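Local atomic coordinates of basic membrane lipoprotein (Brucella melitensis biovar Abortus, PDB entry 3S99), a protein that binds adenine and probably other purines such as guanine, and may serve an ABC-type uptake system for such ligands. Residues F31-P36 with Q48-L53; E55-K60 with D261-V266; Q165-F170 with A348-K353; A220-A225 with S237-F242; S326-A331 with L341-Y346. All blocks are in the same frame, centred on the assembly; numbering follows the deposited sequence.

Interaction 1: F31-P36 with Q48-L53; sequences FIYIGP and QARKEL
Arg50 lays its methylenes over one face of the Phe31 ring before its charged end turns off beside the hydroxyl of Tyr33. Its CG stands anti to the backbone N (chi1 -176°) and the next torsion is also extended, which carries the chain straight off the helix toward the strand. CG then comes within 3.5 Å of Phe31 CE2, and CB makes a CH-pi contact 4.2 Å from the centroid of the Phe31 ring. A bend at chi3 (58°) swings the guanidinium off the aromatic face, its plane nearly perpendicular to that of the ring. Tyr33 OH lies in the guanidinium plane at its edge, 3.6 Å from Arg50 NE, too far for a direct bond. The two groups share a partner instead: Asp47 OD1 forms a salt bridge with NE and a hydrogen bond with the tyrosine hydroxyl, while NH1 binds Thr63 OG1 on the neighbouring strand, fixing the rotation of the guanidinium. Leu53 closes on the rim of Phe31, its CD2 near the ring plane and 4.0 Å from CZ. The ring of Phe91 meets that of Phe31 with the two planes nearly parallel. Helix 42-57 is thereby seated on the parallel sheet as the connection of the beta-alpha-beta unit formed with strands 27-32 and 61-66, and just past the strand Ile34 touches the bound adenine.

Interaction 2: E55-K60 with D261-V266; sequences EALGDK and DRAKAV
Leu57 holds CG anti to its carbonyl carbon (chi1 -55°), and a second torsion of 167° extends CD1 toward helix 256-268, with CD2 branching off beside it. Lys264 has its CG in the equivalent position, and its chain, fully extended from there on, runs at about a right angle across the end of the leucine. The two branches therefore touch the lysine at different heights: Leu57 CD1 rests 3.9 Å from Lys264 CG, and Leu57 CD2 lies 4.1 Å from Lys264 CE. CD1 also reaches the small side chain of Ala263, 4.1 Å from its CB, while Ile260 adds a further apolar surface against Leu57. No polar bond crosses; the lysine contributes only its methylenes and sits at the exposed margin, whereas Ala263 is buried and packs on Leu89 of the sheet beneath. Beyond Leu57 the chain turns, with Lys60 N bonded to Leu57 O at 3.0 Å, and heads into strand 61-66. Far away along the sequence but side by side in space, helices 42-57 and 256-268 cover the same parallel sheet, consistent with the lobes of type I periplasmic binding proteins, where the chain returns to the first lobe after building most of the second.

Interaction 3: Q165-F170 with A348-K353; sequences QGINSF and AGVDDK
Val350 pushes one methyl, CG2, into the angle between Ile167 and Asn168 on helix 161-175, and that methyl makes the whole direct contact. With CG1 anti to the backbone N (chi1 -180°), CG2 takes the place anti to the carbonyl carbon and faces the helix. It stops 4.4 Å from Ile167 CG2 and 4.2 Å from Asn168 OD1, so even this buried side is moderate packing without a polar bond. The firmer grip lies next to it. Asn168 has CG anti to its carbonyl carbon (chi1 -76°), which brings the amide round toward the C-terminal segment although CB itself points along the surface. There OD1 accepts from the backbone N of Val347 and ND2 donates to Phe345 O at 2.9 Å, so both ends of the amide are used and its rotation is fixed. Ile167 is packed further by Tyr154, Trp187 and Tyr346. Away from the helix the segment opens to solvent at Asp351, with Ala348 and Gly349 partly exposed. The chain turns at Gly349 with a positive phi (109°) that suits glycine. Polar bonds elsewhere hold this outer turn: Gln323 NE2 reaches the carbonyls of Val350 and Asp352, and Asp352 OD2 meets both Trp187 NE1 and Tyr346 OH. The chemistry divides the work: one aliphatic methyl supplies the direct apolar contact, the directional bonds to helix 161-175 come from the Asn168 amide, and the Asp352 carboxylate ties the tail to Trp187 of strand 182-187 and to Tyr346.

Interaction 4: A220-A225 with S237-F242; sequences AAIQVA and SDMIKF
The amide of Gln223 meets the ring of Phe242 at a slant, the two planes 50° apart, with Gln223 CD 3.9 Å from Phe242 CD1. Met239 O lies in the plane of the same ring, at its edge, and Phe40 brings up a second ring at a similar inclination. Nearer the backbone, the CG of Gln223 abuts Phe242 CB at 3.9 Å. Ile222 and Met239 form the buried part of the contact. Ile222 uses two branches: CG2 sits 4.1 Å from Phe242 CB, while CG1, roughly anti to the backbone N (chi1 -154°), carries CD1 to 4.1 Å from Met239 CB. The receiving loop is shaped by an Asx turn. Ile240 N donates to Asp238 OD1 at 3.1 Å, arriving from above the carboxylate plane, and Gln247 NE2 binds that oxygen too. A short 3-10 turn follows and aims Phe242 back at the helix. Strand 211-214, helix 220-227 and strand 231-236 form a beta-alpha-beta unit of the second lobe's sheet, and the helix packs here on the loop leaving that unit. Ser237 OG bonds Gln45 on a helix of the other lobe, and the Met239 side chain is about 7 Å from those of the adenine-binding residues Asp217 and Trp42, consistent with a place beside the interlobe cleft.

Interaction 5: S326-A331 with L341-Y346; sequences SEWLKA and LGMNFY
Trp328 is sandwiched between an aromatic partner across the contact and its own successor in the chain: Phe345 CZ stands 3.7 Å above the plane on one face, and Leu329 CG lies over the other. The phenyl meets the indole edge on, a T-shaped pair with planes at 79° and centroids 5.1 Å apart between the six-membered ring of Trp328 and the Phe345 ring. The pose goes with Phe345 CG lying between the backbone N and the carbonyl carbon (chi1 59°), which raises the phenyl toward the indole. Met343 brings its CE in at a slant to Trp328 CH2, so close (3.3 Å) that the exact placing of this methyl is doubtful. The same methionine lays CG over a face of Phe345 near the rim, joining the three side chains into one cluster. A classic beta bulge, with Trp328 and Leu329 both opposite Ile320 of the partner strand, is consistent with Leu329 covering the indole. No hydrogen bond passes between the two segments, whose contact rests on dispersion and the weak electrostatics of ring edge against ring face; the hairpin 320-329 has further ties to the tail in the Lys322-Phe345 cation-pi contact and a backbone hydrogen bond between Gln323 and Tyr346.

Overall arrangement
Interaction 1 comes first along the chain; interaction 2 opens next but closes only after interaction 4, which lies between its segments. Both use helix 42-57 in the N-terminal lobe, centres 15 Å apart, and touch where Leu53 CD1 packs 3.7 Å from Ala263 CB. Interaction 4 belongs to the other lobe, built on the mixed sheet, yet approaches interaction 1 to about 6 Å between nearest atoms. Interactions 3 and 5, centres 11 Å apart, lie on the opposite side of the chain's centre from interactions 1 and 2, where C-terminal segments dock on helix 161-175. Interactions 2 and 3 alternate in sequence, reflecting the chain's return to the first lobe through helix 256-268 before its tail covers the second.

Interaction 1: F31-P36 with Q48-L53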
# COMPACT_ATOMS: atom_id res chain seq x y z
N PHE A 31 -15.63 -10.56 -0.87
CA PHE A 31 -14.25 -10.11 -0.82
C PHE A 31 -13.33 -11.25 -1.23
O PHE A 31 -13.53 -12.41 -0.80
CB PHE A 31 -13.85 -9.64 0.59
CG PHE A 31 -14.59 -8.43 1.06
CD1 PHE A 31 -14.01 -7.16 0.96
CD2 PHE A 31 -15.89 -8.55 1.56
CE1 PHE A 31 -14.71 -6.03 1.36
CE2 PHE A 31 -16.59 -7.43 1.98
CZ PHE A 31 -15.99 -6.16 1.88
N ILE A 32 -12.35 -10.93 -2.06
CA ILE A 32 -11.27 -11.84 -2.44
C ILE A 32 -9.95 -11.29 -1.90
O ILE A 32 -9.57 -10.16 -2.25
CB ILE A 32 -11.17 -11.95 -3.97
CG1 ILE A 32 -12.51 -12.44 -4.56
CG2 ILE A 32 -10.05 -12.92 -4.34
CD1 ILE A 32 -12.89 -13.85 -4.14
N TYR A 33 -9.24 -12.07 -1.07
CA TYR A 33 -7.97 -11.63 -0.50
C TYR A 33 -6.82 -12.47 -1.10
O TYR A 33 -6.95 -13.65 -1.27
CB TYR A 33 -7.93 -11.79 1.02
CG TYR A 33 -9.04 -11.12 1.81
CD1 TYR A 33 -9.56 -9.87 1.44
CD2 TYR A 33 -9.52 -11.71 2.96
CE1 TYR A 33 -10.57 -9.26 2.20
CE2 TYR A 33 -10.53 -11.08 3.74
CZ TYR A 33 -11.02 -9.86 3.34
OH TYR A 33 -12.00 -9.27 4.08
N ILE A 34 -5.68 -11.83 -1.34
CA ILE A 34 -4.49 -12.51 -1.84
C ILE A 34 -3.76 -13.23 -0.68
O ILE A 34 -3.02 -14.18 -0.91
CB ILE A 34 -3.56 -11.49 -2.56
CG1 ILE A 34 -2.39 -12.20 -3.27
CG2 ILE A 34 -3.01 -10.46 -1.56
CD1 ILE A 34 -2.67 -12.57 -4.67
N GLY A 35 -3.99 -12.80 0.56
CA GLY A 35 -3.44 -13.50 1.72
C GLY A 35 -4.49 -13.79 2.78
O GLY A 35 -5.71 -13.74 2.49
N PRO A 36 -4.05 -14.09 4.01
CA PRO A 36 -4.94 -14.31 5.12
C PRO A 36 -5.06 -13.07 5.98
O PRO A 36 -4.11 -12.33 6.10
CB PRO A 36 -4.23 -15.42 5.92
CG PRO A 36 -2.82 -15.27 5.63
CD PRO A 36 -2.66 -14.41 4.40
N GLN A 48 -10.40 -5.94 8.30
CA GLN A 48 -10.87 -5.03 9.36
C GLN A 48 -11.85 -4.02 8.77
O GLN A 48 -12.76 -3.57 9.44
CB GLN A 48 -9.72 -4.32 10.08
CG GLN A 48 -8.82 -5.26 10.85
CD GLN A 48 -9.49 -5.74 12.10
OE1 GLN A 48 -9.99 -6.87 12.17
NE2 GLN A 48 -9.53 -4.90 13.10
N ALA A 49 -11.66 -3.66 7.51
CA ALA A 49 -12.58 -2.74 6.80
C ALA A 49 -13.87 -3.47 6.43
O ALA A 49 -14.99 -2.91 6.51
CB ALA A 49 -11.87 -2.15 5.56
N ARG A 50 -13.77 -4.76 6.10
CA ARG A 50 -15.00 -5.56 5.95
C ARG A 50 -15.81 -5.52 7.25
O ARG A 50 -17.01 -5.33 7.23
CB ARG A 50 -14.68 -7.00 5.60
CG ARG A 50 -15.88 -7.87 5.34
CD ARG A 50 -15.49 -9.36 5.16
NE ARG A 50 -14.79 -9.87 6.35
CZ ARG A 50 -15.36 -10.18 7.51
NH1 ARG A 50 -16.68 -10.09 7.69
NH2 ARG A 50 -14.60 -10.60 8.52
N LYS A 51 -15.13 -5.72 8.38
CA LYS A 51 -15.78 -5.67 9.69
C LYS A 51 -16.42 -4.32 10.02
O LYS A 51 -17.48 -4.28 10.63
CB LYS A 51 -14.80 -6.07 10.78
CG LYS A 51 -14.44 -7.55 10.74
CD LYS A 51 -13.35 -7.86 11.80
CE LYS A 51 -13.14 -9.34 12.00
NZ LYS A 51 -11.97 -9.52 12.89
N GLU A 52 -15.77 -3.24 9.60
CA GLU A 52 -16.34 -1.88 9.73
C GLU A 52 -17.63 -1.76 8.93
O GLU A 52 -18.64 -1.24 9.42
CB GLU A 52 -15.33 -0.83 9.32
CG GLU A 52 -14.21 -0.70 10.33
CD GLU A 52 -13.04 0.20 9.91
OE1 GLU A 52 -13.09 0.89 8.89
OE2 GLU A 52 -12.05 0.24 10.67
N LEU A 53 -17.62 -2.31 7.73
CA LEU A 53 -18.83 -2.37 6.91
C LEU A 53 -19.95 -3.11 7.66
O LEU A 53 -21.09 -2.61 7.73
CB LEU A 53 -18.54 -3.07 5.58
CG LEU A 53 -19.70 -3.42 4.67
CD1 LEU A 53 -20.45 -2.13 4.27
CD2 LEU A 53 -19.17 -4.23 3.44

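Interaction 2: E55-K60 with D261-V266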
# COMPACT_ATOMS: atom_id res chain seq x y z
N GLU A 55 -20.38 -3.65 10.82
CA GLU A 55 -20.79 -2.88 11.97
C GLU A 55 -21.70 -1.71 11.57
O GLU A 55 -22.68 -1.47 12.24
CB GLU A 55 -19.59 -2.38 12.77
CG GLU A 55 -19.93 -1.54 14.01
CD GLU A 55 -20.74 -2.31 15.03
OE1 GLU A 55 -20.48 -3.54 15.19
OE2 GLU A 55 -21.63 -1.69 15.67
N ALA A 56 -21.37 -1.02 10.48
CA ALA A 56 -22.19 0.13 10.03
C ALA A 56 -23.47 -0.29 9.31
O ALA A 56 -24.51 0.34 9.47
CB ALA A 56 -21.35 1.05 9.12
N LEU A 57 -23.41 -1.36 8.50
CA LEU A 57 -24.58 -1.76 7.70
C LEU A 57 -24.95 -3.23 7.89
O LEU A 57 -25.48 -3.86 6.97
CB LEU A 57 -24.35 -1.47 6.22
CG LEU A 57 -23.97 -0.02 5.89
CD1 LEU A 57 -23.47 0.06 4.47
CD2 LEU A 57 -25.18 0.89 6.12
N GLY A 58 -24.69 -3.76 9.08
CA GLY A 58 -24.95 -5.17 9.38
C GLY A 58 -26.36 -5.65 9.14
O GLY A 58 -26.56 -6.78 8.71
N ASP A 59 -27.35 -4.81 9.45
CA ASP A 59 -28.74 -5.18 9.25
C ASP A 59 -29.12 -5.30 7.77
O ASP A 59 -30.05 -6.00 7.42
CB ASP A 59 -29.68 -4.18 9.95
N LYS A 60 -28.41 -4.59 6.90
CA LYS A 60 -28.76 -4.55 5.48
C LYS A 60 -27.71 -5.26 4.58
O LYS A 60 -27.97 -5.52 3.41
CB LYS A 60 -28.99 -3.09 5.07
N ASP A 261 -19.39 3.44 1.82
CA ASP A 261 -20.01 4.34 0.82
C ASP A 261 -20.50 3.56 -0.42
O ASP A 261 -21.63 3.72 -0.85
CB ASP A 261 -19.03 5.45 0.41
CG ASP A 261 -19.60 6.36 -0.69
OD1 ASP A 261 -20.58 7.06 -0.42
OD2 ASP A 261 -19.08 6.33 -1.84
N ARG A 262 -19.66 2.68 -0.94
CA ARG A 262 -19.99 1.88 -2.12
C ARG A 262 -21.09 0.87 -1.86
O ARG A 262 -21.92 0.66 -2.73
CB ARG A 262 -18.73 1.18 -2.66
CG ARG A 262 -17.59 2.13 -2.97
CD ARG A 262 -18.00 3.29 -3.89
NE ARG A 262 -18.12 2.87 -5.30
CZ ARG A 262 -18.77 3.54 -6.23
NH1 ARG A 262 -19.42 4.64 -5.91
NH2 ARG A 262 -18.78 3.11 -7.48
N ALA A 263 -21.13 0.26 -0.67
CA ALA A 263 -22.23 -0.64 -0.31
C ALA A 263 -23.54 0.12 -0.21
O ALA A 263 -24.59 -0.33 -0.72
CB ALA A 263 -21.94 -1.38 1.00
N LYS A 264 -23.49 1.32 0.40
CA LYS A 264 -24.65 2.22 0.45
C LYS A 264 -25.14 2.58 -0.96
O LYS A 264 -26.34 2.60 -1.22
CB LYS A 264 -24.29 3.51 1.19
CG LYS A 264 -24.36 3.41 2.72
CD LYS A 264 -23.81 4.69 3.35
CE LYS A 264 -23.88 4.62 4.87
NZ LYS A 264 -23.61 5.93 5.46
N ALA A 265 -24.18 2.84 -1.87
CA ALA A 265 -24.50 3.19 -3.25
C ALA A 265 -25.18 2.02 -3.96
O ALA A 265 -26.09 2.23 -4.75
CB ALA A 265 -23.24 3.66 -4.00
N VAL A 266 -24.79 0.79 -3.67
CA VAL A 266 -25.48 -0.37 -4.23
C VAL A 266 -26.91 -0.50 -3.64
O VAL A 266 -27.87 -0.61 -4.39
CB VAL A 266 -24.68 -1.64 -4.01
CG1 VAL A 266 -25.51 -2.87 -4.32
CG2 VAL A 266 -23.40 -1.60 -4.88

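Interaction 3: Q165-F170 with A348-K353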
# COMPACT_ATOMS: atom_id res chain seq x y z
N GLN A 165 7.06 3.38 -7.32
CA GLN A 165 6.65 4.63 -6.71
C GLN A 165 7.07 4.73 -5.23
O GLN A 165 7.57 5.75 -4.79
CB GLN A 165 5.14 4.79 -6.75
CG GLN A 165 4.48 4.96 -8.15
CD GLN A 165 2.95 4.80 -8.01
OE1 GLN A 165 2.42 5.01 -6.91
NE2 GLN A 165 2.27 4.37 -9.08
N GLY A 166 6.81 3.67 -4.47
CA GLY A 166 7.03 3.67 -3.03
C GLY A 166 8.50 3.76 -2.65
O GLY A 166 8.87 4.51 -1.75
N ILE A 167 9.32 3.02 -3.39
CA ILE A 167 10.76 3.07 -3.20
C ILE A 167 11.26 4.49 -3.53
O ILE A 167 12.02 5.09 -2.75
CB ILE A 167 11.46 2.02 -4.09
CG1 ILE A 167 11.12 0.60 -3.61
CG2 ILE A 167 12.99 2.24 -4.09
CD1 ILE A 167 11.58 -0.55 -4.59
N ASN A 168 10.81 5.02 -4.66
CA ASN A 168 11.24 6.35 -5.10
C ASN A 168 10.82 7.42 -4.14
O ASN A 168 11.63 8.28 -3.80
CB ASN A 168 10.73 6.67 -6.49
CG ASN A 168 11.51 5.95 -7.57
OD1 ASN A 168 12.68 5.65 -7.40
ND2 ASN A 168 10.84 5.68 -8.70
N SER A 169 9.56 7.39 -3.71
CA SER A 169 9.08 8.36 -2.75
C SER A 169 9.81 8.32 -1.41
O SER A 169 10.15 9.37 -0.84
CB SER A 169 7.60 8.19 -2.51
OG SER A 169 7.14 9.24 -1.71
N PHE A 170 10.04 7.12 -0.90
CA PHE A 170 10.81 6.92 0.32
C PHE A 170 12.21 7.55 0.24
O PHE A 170 12.64 8.28 1.14
CB PHE A 170 10.88 5.42 0.63
CG PHE A 170 11.66 5.08 1.86
CD1 PHE A 170 11.12 5.27 3.12
CD2 PHE A 170 12.93 4.52 1.77
CE1 PHE A 170 11.84 4.95 4.26
CE2 PHE A 170 13.66 4.20 2.92
CZ PHE A 170 13.11 4.40 4.15
N ALA A 348 17.53 9.07 -8.83
CA ALA A 348 18.95 9.09 -8.45
C ALA A 348 19.11 8.74 -6.98
O ALA A 348 18.35 9.23 -6.12
CB ALA A 348 19.59 10.47 -8.73
N GLY A 349 20.09 7.88 -6.71
CA GLY A 349 20.45 7.47 -5.36
C GLY A 349 20.09 6.03 -5.03
O GLY A 349 20.62 5.45 -4.06
N VAL A 350 19.17 5.45 -5.80
CA VAL A 350 18.78 4.07 -5.60
C VAL A 350 19.84 3.19 -6.30
O VAL A 350 20.31 3.51 -7.40
CB VAL A 350 17.35 3.77 -6.14
CG1 VAL A 350 16.98 2.29 -5.90
CG2 VAL A 350 16.29 4.72 -5.49
N ASP A 351 20.20 2.09 -5.67
CA ASP A 351 21.27 1.23 -6.20
C ASP A 351 20.74 -0.03 -6.91
O ASP A 351 21.46 -0.65 -7.68
CB ASP A 351 22.25 0.92 -5.06
CG ASP A 351 22.92 2.20 -4.52
OD1 ASP A 351 23.40 3.01 -5.36
OD2 ASP A 351 22.95 2.40 -3.29
N ASP A 352 19.48 -0.36 -6.70
CA ASP A 352 18.87 -1.56 -7.26
C ASP A 352 18.73 -1.54 -8.81
O ASP A 352 18.63 -0.47 -9.42
CB ASP A 352 17.52 -1.77 -6.58
CG ASP A 352 16.91 -3.14 -6.87
OD1 ASP A 352 17.66 -4.14 -6.91
OD2 ASP A 352 15.69 -3.21 -7.03
N LYS A 353 18.77 -2.71 -9.43
CA LYS A 353 18.51 -2.83 -10.87
C LYS A 353 17.08 -3.28 -10.97
O LYS A 353 16.72 -4.31 -10.40
CB LYS A 353 19.42 -3.85 -11.56

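Interaction 4: A220-A225 with S237-F242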
# COMPACT_ATOMS: atom_id res chain seq x y z
N ALA A 220 6.04 -10.43 9.31
CA ALA A 220 7.26 -11.26 9.49
C ALA A 220 8.53 -10.41 9.67
O ALA A 220 9.29 -10.61 10.63
CB ALA A 220 7.44 -12.23 8.36
N ALA A 221 8.75 -9.45 8.78
CA ALA A 221 9.98 -8.63 8.84
C ALA A 221 10.05 -7.73 10.07
O ALA A 221 11.12 -7.60 10.66
CB ALA A 221 10.17 -7.80 7.57
N ILE A 222 8.92 -7.14 10.46
CA ILE A 222 8.95 -6.23 11.61
C ILE A 222 9.22 -6.93 12.92
O ILE A 222 9.83 -6.35 13.80
CB ILE A 222 7.65 -5.35 11.74
CG1 ILE A 222 8.00 -4.05 12.49
CG2 ILE A 222 6.51 -6.12 12.38
CD1 ILE A 222 6.90 -3.01 12.52
N GLN A 223 8.78 -8.18 13.05
CA GLN A 223 9.11 -8.98 14.24
C GLN A 223 10.59 -9.34 14.21
O GLN A 223 11.23 -9.33 15.26
CB GLN A 223 8.26 -10.26 14.34
CG GLN A 223 6.77 -10.00 14.66
CD GLN A 223 5.96 -11.29 14.79
OE1 GLN A 223 5.23 -11.67 13.87
NE2 GLN A 223 6.09 -11.95 15.93
N VAL A 224 11.13 -9.67 13.04
CA VAL A 224 12.58 -9.94 12.95
C VAL A 224 13.34 -8.69 13.39
O VAL A 224 14.25 -8.76 14.23
CB VAL A 224 13.03 -10.31 11.54
CG1 VAL A 224 14.54 -10.25 11.45
CG2 VAL A 224 12.48 -11.72 11.11
N ALA A 225 12.96 -7.54 12.82
CA ALA A 225 13.60 -6.28 13.18
C ALA A 225 13.48 -6.05 14.69
O ALA A 225 14.45 -5.70 15.35
CB ALA A 225 13.00 -5.11 12.39
N SER A 237 -1.19 -1.80 7.92
CA SER A 237 -1.77 -1.74 9.25
C SER A 237 -0.79 -1.14 10.22
O SER A 237 0.42 -1.21 10.01
CB SER A 237 -2.05 -3.17 9.75
OG SER A 237 -2.97 -3.11 10.84
N ASP A 238 -1.31 -0.60 11.33
CA ASP A 238 -0.45 -0.21 12.45
C ASP A 238 0.02 -1.49 13.11
O ASP A 238 -0.77 -2.19 13.72
CB ASP A 238 -1.19 0.71 13.44
CG ASP A 238 -0.29 1.19 14.58
OD1 ASP A 238 0.88 0.72 14.66
OD2 ASP A 238 -0.76 2.03 15.40
N MET A 239 1.32 -1.81 12.97
CA MET A 239 1.90 -3.05 13.48
C MET A 239 2.63 -2.90 14.80
O MET A 239 3.48 -3.74 15.16
CB MET A 239 2.89 -3.64 12.45
CG MET A 239 2.25 -4.01 11.13
SD MET A 239 3.49 -4.63 9.94
CE MET A 239 2.37 -5.41 8.77
N ILE A 240 2.28 -1.85 15.55
CA ILE A 240 2.94 -1.53 16.81
C ILE A 240 2.96 -2.73 17.78
O ILE A 240 3.99 -2.96 18.43
CB ILE A 240 2.29 -0.29 17.49
CG1 ILE A 240 3.11 0.21 18.69
CG2 ILE A 240 0.84 -0.59 17.92
CD1 ILE A 240 4.42 0.89 18.36
N LYS A 241 1.85 -3.48 17.87
CA LYS A 241 1.77 -4.60 18.84
C LYS A 241 2.85 -5.65 18.59
O LYS A 241 3.27 -6.31 19.53
CB LYS A 241 0.38 -5.27 18.84
N PHE A 242 3.32 -5.77 17.35
CA PHE A 242 4.38 -6.71 17.00
C PHE A 242 5.80 -6.14 17.15
O PHE A 242 6.79 -6.84 16.95
CB PHE A 242 4.15 -7.21 15.56
CG PHE A 242 2.86 -7.93 15.39
CD1 PHE A 242 2.76 -9.28 15.68
CD2 PHE A 242 1.73 -7.25 15.00
CE1 PHE A 242 1.57 -9.95 15.52
CE2 PHE A 242 0.53 -7.90 14.85
CZ PHE A 242 0.44 -9.24 15.11

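Interaction 5: S326-A331 with L341-Y346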
# COMPACT_ATOMS: atom_id res chain seq x y z
N SER A 326 19.77 11.07 -16.19
CA SER A 326 18.91 11.99 -16.95
C SER A 326 17.94 12.74 -16.03
O SER A 326 17.55 12.21 -14.98
CB SER A 326 18.14 11.24 -18.03
OG SER A 326 17.49 10.11 -17.50
N GLU A 327 17.57 13.96 -16.39
CA GLU A 327 16.57 14.72 -15.62
C GLU A 327 15.19 14.05 -15.78
O GLU A 327 14.86 13.52 -16.85
CB GLU A 327 16.53 16.20 -16.06
CG GLU A 327 15.78 17.15 -15.10
CD GLU A 327 15.45 18.52 -15.74
OE1 GLU A 327 14.81 18.52 -16.81
OE2 GLU A 327 15.82 19.59 -15.17
N TRP A 328 14.41 14.03 -14.71
CA TRP A 328 13.01 13.61 -14.83
C TRP A 328 12.14 14.83 -14.73
O TRP A 328 11.44 15.16 -15.67
CB TRP A 328 12.62 12.53 -13.81
CG TRP A 328 11.16 12.27 -13.76
CD1 TRP A 328 10.26 12.42 -14.78
CD2 TRP A 328 10.40 11.80 -12.63
NE1 TRP A 328 9.00 12.09 -14.36
CE2 TRP A 328 9.06 11.71 -13.04
CE3 TRP A 328 10.73 11.45 -11.31
CZ2 TRP A 328 8.05 11.28 -12.19
CZ3 TRP A 328 9.73 11.04 -10.46
CH2 TRP A 328 8.40 10.96 -10.90
N LEU A 329 12.21 15.53 -13.61
CA LEU A 329 11.34 16.66 -13.37
C LEU A 329 12.14 17.92 -13.12
O LEU A 329 13.13 17.91 -12.36
CB LEU A 329 10.41 16.40 -12.17
CG LEU A 329 9.43 15.24 -12.34
CD1 LEU A 329 8.80 14.85 -11.00
CD2 LEU A 329 8.36 15.57 -13.39
N LYS A 330 11.68 19.02 -13.73
CA LYS A 330 12.32 20.33 -13.59
C LYS A 330 11.98 20.89 -12.22
O LYS A 330 10.99 20.50 -11.63
CB LYS A 330 11.83 21.30 -14.69
N ALA A 331 12.80 21.82 -11.74
CA ALA A 331 12.52 22.56 -10.51
C ALA A 331 11.05 22.96 -10.42
O ALA A 331 10.50 23.59 -11.34
CB ALA A 331 13.41 23.82 -10.43
N LEU A 341 1.79 5.90 -12.78
CA LEU A 341 1.01 4.66 -12.86
C LEU A 341 1.73 3.63 -13.70
O LEU A 341 1.46 2.42 -13.59
CB LEU A 341 -0.39 4.95 -13.44
CG LEU A 341 -1.43 5.51 -12.46
CD1 LEU A 341 -2.77 5.66 -13.17
CD2 LEU A 341 -1.60 4.61 -11.24
N GLY A 342 2.62 4.09 -14.55
CA GLY A 342 3.48 3.20 -15.31
C GLY A 342 4.92 3.21 -14.85
O GLY A 342 5.77 2.69 -15.55
N MET A 343 5.20 3.78 -13.66
CA MET A 343 6.59 4.03 -13.22
C MET A 343 7.47 2.77 -13.24
O MET A 343 7.18 1.78 -12.56
CB MET A 343 6.63 4.65 -11.82
CG MET A 343 7.96 5.33 -11.44
SD MET A 343 7.78 6.15 -9.86
CE MET A 343 8.46 7.76 -10.22
N ASN A 344 8.53 2.83 -14.05
CA ASN A 344 9.42 1.68 -14.23
C ASN A 344 10.91 2.11 -14.23
O ASN A 344 11.74 1.51 -14.89
CB ASN A 344 9.05 0.92 -15.51
CG ASN A 344 9.23 1.75 -16.76
OD1 ASN A 344 9.59 2.94 -16.70
ND2 ASN A 344 8.99 1.15 -17.91
N PHE A 345 11.21 3.15 -13.47
CA PHE A 345 12.57 3.64 -13.29
C PHE A 345 12.73 4.11 -11.85
O PHE A 345 11.75 4.43 -11.18
CB PHE A 345 12.84 4.80 -14.24
CG PHE A 345 11.92 5.96 -14.05
CD1 PHE A 345 10.73 6.03 -14.77
CD2 PHE A 345 12.24 6.99 -13.15
CE1 PHE A 345 9.86 7.09 -14.58
CE2 PHE A 345 11.37 8.06 -12.96
CZ PHE A 345 10.18 8.12 -13.68
N TYR A 346 13.98 4.14 -11.39
CA TYR A 346 14.29 4.64 -10.06
C TYR A 346 14.77 6.07 -10.17
O TYR A 346 15.26 6.48 -11.20
CB TYR A 346 15.38 3.82 -9.39
CG TYR A 346 14.94 2.49 -8.83
CD1 TYR A 346 13.84 2.39 -7.97
CD2 TYR A 346 15.64 1.34 -9.12
CE1 TYR A 346 13.46 1.17 -7.45
CE2 TYR A 346 15.29 0.12 -8.59
CZ TYR A 346 14.20 0.03 -7.75
OH TYR A 346 13.85 -1.20 -7.23